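Local coordinates for protein malyl-CoA lyase/beta-methylmalyl-CoA lyase (Methylobacterium extorquens, PDB 5UGR) that is a magnesium-binding lyase of the HpcH/HpaI aldolase and citrate lyase family, built on a TIM barrel, at residues 70-75 against 98-103; 273-278 against 313-318. All blocks are in the same frame, centred on the assembly; numbering follows the deposited sequence.

Interaction 1 of 2, residues 70-75 against 98-103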
loop_
_atom_site.group_PDB
_atom_site.type_symbol
_atom_site.label_atom_id
_atom_site.label_comp_id
_atom_site.label_asym_id
_atom_site.label_seq_id
_atom_site.Cartn_x
_atom_site.Cartn_y
_atom_site.Cartn_z
ATOM N N ASN A 70 7.937 -32.237 27.736
ATOM C CA ASN A 70 7.893 -30.836 27.516
ATOM C C ASN A 70 8.087 -30.477 26.045
ATOM O O ASN A 70 8.435 -29.320 25.741
ATOM C CB ASN A 70 8.932 -30.128 28.377
ATOM C CG ASN A 70 8.749 -28.623 28.435
ATOM O OD1 ASN A 70 9.777 -27.868 28.413
ATOM N ND2 ASN A 70 7.543 -28.140 28.491
ATOM N N LYS A 71 7.868 -31.439 25.144
ATOM C CA LYS A 71 7.968 -31.134 23.689
ATOM C C LYS A 71 6.970 -30.072 23.284
ATOM O O LYS A 71 5.879 -29.978 23.836
ATOM C CB LYS A 71 7.778 -32.406 22.856
ATOM C CG LYS A 71 8.931 -33.426 23.036
ATOM C CD LYS A 71 8.534 -34.638 22.249
ATOM C CE LYS A 71 9.548 -35.716 22.257
ATOM N NZ LYS A 71 9.702 -36.269 23.612
ATOM N N THR A 72 7.350 -29.245 22.313
ATOM C CA THR A 72 6.368 -28.360 21.672
ATOM C C THR A 72 5.548 -29.226 20.707
ATOM O O THR A 72 6.099 -29.741 19.731
ATOM C CB THR A 72 7.034 -27.207 20.944
ATOM O OG1 THR A 72 7.810 -26.423 21.858
ATOM C CG2 THR A 72 6.036 -26.323 20.244
ATOM N N MET A 73 4.249 -29.340 20.979
ATOM C CA MET A 73 3.377 -30.234 20.222
ATOM C C MET A 73 2.509 -29.429 19.270
ATOM O O MET A 73 1.819 -28.468 19.658
ATOM C CB MET A 73 2.511 -31.069 21.177
ATOM C CG MET A 73 3.302 -32.091 21.974
ATOM S SD MET A 73 4.344 -33.203 20.978
ATOM C CE MET A 73 3.105 -33.938 19.879
ATOM N N MET A 74 2.545 -29.860 18.003
ATOM C CA MET A 74 1.904 -29.140 16.912
ATOM C C MET A 74 1.072 -30.095 16.057
ATOM O O MET A 74 1.327 -31.293 16.050
ATOM C CB MET A 74 3.026 -28.469 16.082
ATOM C CG MET A 74 2.607 -27.465 15.002
ATOM S SD MET A 74 3.946 -26.292 14.635
ATOM C CE MET A 74 5.195 -27.401 13.968
ATOM N N ILE A 75 0.123 -29.544 15.310
ATOM C CA ILE A 75 -0.511 -30.284 14.223
ATOM C C ILE A 75 -0.300 -29.515 12.918
ATOM O O ILE A 75 -0.327 -28.266 12.916
ATOM C CB ILE A 75 -2.012 -30.486 14.439
ATOM C CG1 ILE A 75 -2.782 -29.156 14.726
ATOM C CG2 ILE A 75 -2.266 -31.501 15.541
ATOM C CD1 ILE A 75 -4.278 -29.211 14.910
ATOM N N ARG A 98 -3.475 -30.158 25.419
ATOM C CA ARG A 98 -2.025 -30.397 25.270
ATOM C C ARG A 98 -1.421 -29.728 24.049
ATOM O O ARG A 98 -0.242 -29.456 24.008
ATOM C CB ARG A 98 -1.699 -31.893 25.306
ATOM C CG ARG A 98 -0.221 -32.270 25.191
ATOM C CD ARG A 98 0.556 -31.706 26.347
ATOM N NE ARG A 98 1.982 -31.936 26.304
ATOM C CZ ARG A 98 2.823 -31.174 25.582
ATOM N NH1 ARG A 98 2.347 -30.223 24.771
ATOM N NH2 ARG A 98 4.136 -31.402 25.640
ATOM N N LEU A 99 -2.237 -29.499 23.024
ATOM C CA LEU A 99 -1.725 -28.863 21.809
ATOM C C LEU A 99 -1.112 -27.511 22.143
ATOM O O LEU A 99 -1.733 -26.673 22.800
ATOM C CB LEU A 99 -2.855 -28.721 20.798
ATOM C CG LEU A 99 -2.416 -28.265 19.419
ATOM C CD1 LEU A 99 -1.520 -29.255 18.707
ATOM C CD2 LEU A 99 -3.639 -27.883 18.580
ATOM N N ASP A 100 0.097 -27.293 21.583
ATOM C CA ASP A 100 0.786 -26.034 21.739
ATOM C C ASP A 100 0.675 -25.086 20.516
ATOM O O ASP A 100 0.605 -23.849 20.691
ATOM C CB ASP A 100 2.267 -26.254 22.026
ATOM C CG ASP A 100 2.513 -27.024 23.335
ATOM O OD1 ASP A 100 1.959 -26.574 24.383
ATOM O OD2 ASP A 100 3.253 -28.032 23.263
ATOM N N MET A 101 0.695 -25.677 19.313
ATOM C CA MET A 101 0.816 -24.867 18.110
ATOM C C MET A 101 0.098 -25.505 16.943
ATOM O O MET A 101 -0.154 -26.714 16.933
ATOM C CB MET A 101 2.292 -24.687 17.729
ATOM C CG MET A 101 3.120 -23.868 18.761
ATOM S SD MET A 101 4.792 -23.498 18.181
ATOM C CE MET A 101 4.377 -22.292 16.907
ATOM N N ILE A 102 -0.200 -24.660 15.956
ATOM C CA ILE A 102 -0.724 -25.120 14.662
ATOM C C ILE A 102 0.249 -24.696 13.551
ATOM O O ILE A 102 0.709 -23.531 13.557
ATOM C CB ILE A 102 -2.123 -24.515 14.399
ATOM C CG1 ILE A 102 -3.150 -25.132 15.363
ATOM C CG2 ILE A 102 -2.551 -24.723 12.952
ATOM C CD1 ILE A 102 -4.511 -24.474 15.372
ATOM N N LEU A 103 0.602 -25.662 12.722
ATOM C CA LEU A 103 1.418 -25.473 11.523
ATOM C C LEU A 103 0.433 -25.354 10.333
ATOM O O LEU A 103 -0.303 -26.294 10.001
ATOM C CB LEU A 103 2.421 -26.609 11.333
ATOM C CG LEU A 103 3.169 -26.695 10.013
ATOM C CD1 LEU A 103 3.853 -25.366 9.685
ATOM C CD2 LEU A 103 4.192 -27.816 10.083
#

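Interaction 2 of 2, residues 273-278 against 313-318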
loop_
_atom_site.group_PDB
_atom_site.type_symbol
_atom_site.label_atom_id
_atom_site.label_comp_id
_atom_site.label_asym_id
_atom_site.label_seq_id
_atom_site.Cartn_x
_atom_site.Cartn_y
_atom_site.Cartn_z
ATOM N N ALA A 273 30.326 -19.929 22.997
ATOM C CA ALA A 273 30.719 -18.569 22.897
ATOM C C ALA A 273 29.504 -17.649 22.691
ATOM O O ALA A 273 29.419 -16.590 23.307
ATOM C CB ALA A 273 31.714 -18.396 21.750
ATOM N N GLU A 274 28.547 -18.037 21.848
ATOM C CA GLU A 274 27.405 -17.152 21.639
ATOM C C GLU A 274 26.501 -17.091 22.865
ATOM O O GLU A 274 25.940 -16.019 23.148
ATOM C CB GLU A 274 26.661 -17.444 20.318
ATOM C CG GLU A 274 25.696 -18.550 20.310
ATOM C CD GLU A 274 25.274 -18.889 18.827
ATOM O OE1 GLU A 274 25.700 -19.964 18.299
ATOM O OE2 GLU A 274 24.540 -18.078 18.179
ATOM N N VAL A 275 26.412 -18.194 23.613
ATOM C CA VAL A 275 25.640 -18.206 24.855
ATOM C C VAL A 275 26.351 -17.324 25.883
ATOM O O VAL A 275 25.705 -16.525 26.554
ATOM C CB VAL A 275 25.400 -19.625 25.365
ATOM C CG1 VAL A 275 24.785 -19.675 26.758
ATOM C CG2 VAL A 275 24.474 -20.411 24.361
ATOM N N THR A 276 27.673 -17.495 26.027
ATOM C CA THR A 276 28.433 -16.636 26.933
ATOM C C THR A 276 28.280 -15.145 26.647
ATOM O O THR A 276 27.974 -14.370 27.592
ATOM C CB THR A 276 29.895 -17.069 26.968
ATOM O OG1 THR A 276 29.916 -18.376 27.562
ATOM C CG2 THR A 276 30.765 -16.062 27.761
ATOM N N LYS A 277 28.347 -14.766 25.368
ATOM C CA LYS A 277 28.123 -13.358 25.008
ATOM C C LYS A 277 26.754 -12.865 25.416
ATOM O O LYS A 277 26.613 -11.726 25.933
ATOM C CB LYS A 277 28.335 -13.106 23.523
ATOM C CG LYS A 277 28.042 -11.674 23.085
ATOM C CD LYS A 277 28.442 -11.345 21.655
ATOM C CE LYS A 277 28.725 -9.835 21.589
ATOM N NZ LYS A 277 28.957 -9.320 20.218
ATOM N N ALA A 278 25.734 -13.674 25.144
ATOM C CA ALA A 278 24.380 -13.342 25.579
ATOM C C ALA A 278 24.287 -13.181 27.118
ATOM O O ALA A 278 23.655 -12.221 27.609
ATOM C CB ALA A 278 23.323 -14.323 25.038
ATOM N N ALA A 313 16.362 -13.885 24.094
ATOM C CA ALA A 313 15.793 -15.043 23.372
ATOM C C ALA A 313 16.795 -16.214 23.339
ATOM O O ALA A 313 16.414 -17.407 23.612
ATOM C CB ALA A 313 15.357 -14.637 21.959
ATOM N N LEU A 314 18.064 -15.899 23.067
ATOM C CA LEU A 314 19.071 -16.958 23.002
ATOM C C LEU A 314 19.242 -17.651 24.352
ATOM O O LEU A 314 19.405 -18.881 24.408
ATOM C CB LEU A 314 20.410 -16.449 22.512
ATOM C CG LEU A 314 21.509 -17.506 22.371
ATOM C CD1 LEU A 314 21.091 -18.587 21.388
ATOM C CD2 LEU A 314 22.784 -16.808 21.936
ATOM N N ILE A 315 19.216 -16.881 25.431
ATOM C CA ILE A 315 19.333 -17.458 26.762
ATOM C C ILE A 315 18.165 -18.347 27.119
ATOM O O ILE A 315 18.339 -19.400 27.744
ATOM C CB ILE A 315 19.594 -16.406 27.819
ATOM C CG1 ILE A 315 20.999 -15.800 27.647
ATOM C CG2 ILE A 315 19.471 -16.990 29.229
ATOM C CD1 ILE A 315 22.152 -16.773 27.398
ATOM N N GLN A 316 16.961 -17.947 26.732
ATOM C CA GLN A 316 15.807 -18.785 27.042
ATOM C C GLN A 316 15.964 -20.154 26.378
ATOM O O GLN A 316 15.607 -21.182 26.944
ATOM C CB GLN A 316 14.471 -18.098 26.642
ATOM C CG GLN A 316 14.018 -16.942 27.571
ATOM C CD GLN A 316 13.806 -17.311 29.042
ATOM O OE1 GLN A 316 14.331 -16.620 29.929
ATOM N NE2 GLN A 316 13.040 -18.374 29.317
ATOM N N LYS A 317 16.460 -20.144 25.157
ATOM C CA LYS A 317 16.797 -21.356 24.397
ATOM C C LYS A 317 17.928 -22.224 25.012
ATOM O O LYS A 317 17.795 -23.469 25.128
ATOM C CB LYS A 317 17.065 -20.993 22.907
ATOM C CG LYS A 317 15.825 -20.836 22.001
ATOM C CD LYS A 317 15.156 -19.454 22.017
ATOM C CE LYS A 317 14.967 -18.790 20.657
ATOM N NZ LYS A 317 13.719 -19.165 19.899
ATOM N N ALA A 318 19.013 -21.584 25.456
ATOM C CA ALA A 318 20.104 -22.267 26.154
ATOM C C ALA A 318 19.623 -22.881 27.472
ATOM O O ALA A 318 20.005 -23.992 27.866
ATOM C CB ALA A 318 21.256 -21.297 26.417
#

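Interaction 1 of 2, residues 70-75 against 98-103
Arg98 and Asp100 turn their polar ends to the backbone of Lys71 and Met73, where strand 72-75 begins. The Arg98 and Met73 side chains cross at about a right angle, with Met73 CG over one face of the guanidinium, while in the plane of that group NH2 gives a nearly straight bond (170°) to a lone pair of Lys71 O, 2.9 Å away. From the same group NH1 reaches Asp100 OD2 in a salt bridge, arriving from above the carboxylate plane. That oxygen also accepts Met73 N at 2.8 Å, through its anti lone pair.

Next to this polar patch Met73 O takes two donors, Asp100 N and Met101 N, before regular parallel pairing continues with Ile75 N to Met101 O and Leu103 N to Ile75 O. Met74 and Met101 share one face of the sheet. In the conformer described, Met74 turns CG opposite the backbone N (chi1 -170°) and brings SD to 3.7 Å from Leu103 CB. On the other face Ile75 and Ile102 run side by side. Leu99 crosses Ile75 at about a right angle, its CD1 4.0 Å from Ile75 CG2.

This is the strand pairing of a beta-alpha-beta unit in the TIM barrel. The other oxygen of Asp100, OD1, forms a salt bridge with Lys131, so the carboxylate, bound to two cations and a backbone N-H, is probably held ionised and fixed in rotation.

Interaction 2 of 2, residues 273-278 against 313-318
The helical segments 273-278 and 313-318 pass each other at 123°, with axes 9.3 Å apart at closest approach, and come nearest in backbone where Ala278 faces Ile315. No hydrogen bond joins them, and the interface is largely aliphatic, with two backbone carbonyl oxygens against methyl groups. Ile315 reaches across with CD1, which sits 3.6 Å from Ala278 CB and also meets Val275 CG1 and Val275 O; its CG1, anti to the carbonyl carbon (chi1 -68°), lies close to the same alanine methyl.

Both segments belong to long helices, 272-291 and 305-322, from the C-terminal part of the chain, which follows the last strand of the TIM barrel. Val275 uses both branches on Ala318, CG1 and CG2 each standing 3.9 Å from Ala318 CB. Leu314, in the conformer described, crosses Glu274 at about a right angle: its CD2 comes 3.5 Å from Glu274 O, lies against the aliphatic CG of Glu274, and touches Ala278 CB as well. The carboxylate of Glu274 is engaged elsewhere, OE1 accepting a hydrogen bond from Ser271 N, and the residue packs on Arg173 of a second subunit. Pro270 touches both Val275 and Leu314.

From the N terminus, the chain first forms barrel strands 16-21 and 38-42 and then reaches interaction 1, where strand 101-104 returns beside strand 72-76 after a loop containing helix 85-95. The remaining barrel strands, 134-139 to 252-255, follow before interaction 2 opens. There helix 305-322 comes back against helix 272-291, closing a loop that includes the hairpin of strands 296-298 and 301-303. The two loops are in series and neither nest nor cross. Their centres lie 24 Å apart and their nearest atoms about 9 Å apart, so they do not touch: interaction 1 joins neighbouring strands of the barrel wall, interaction 2 two C-terminal helices.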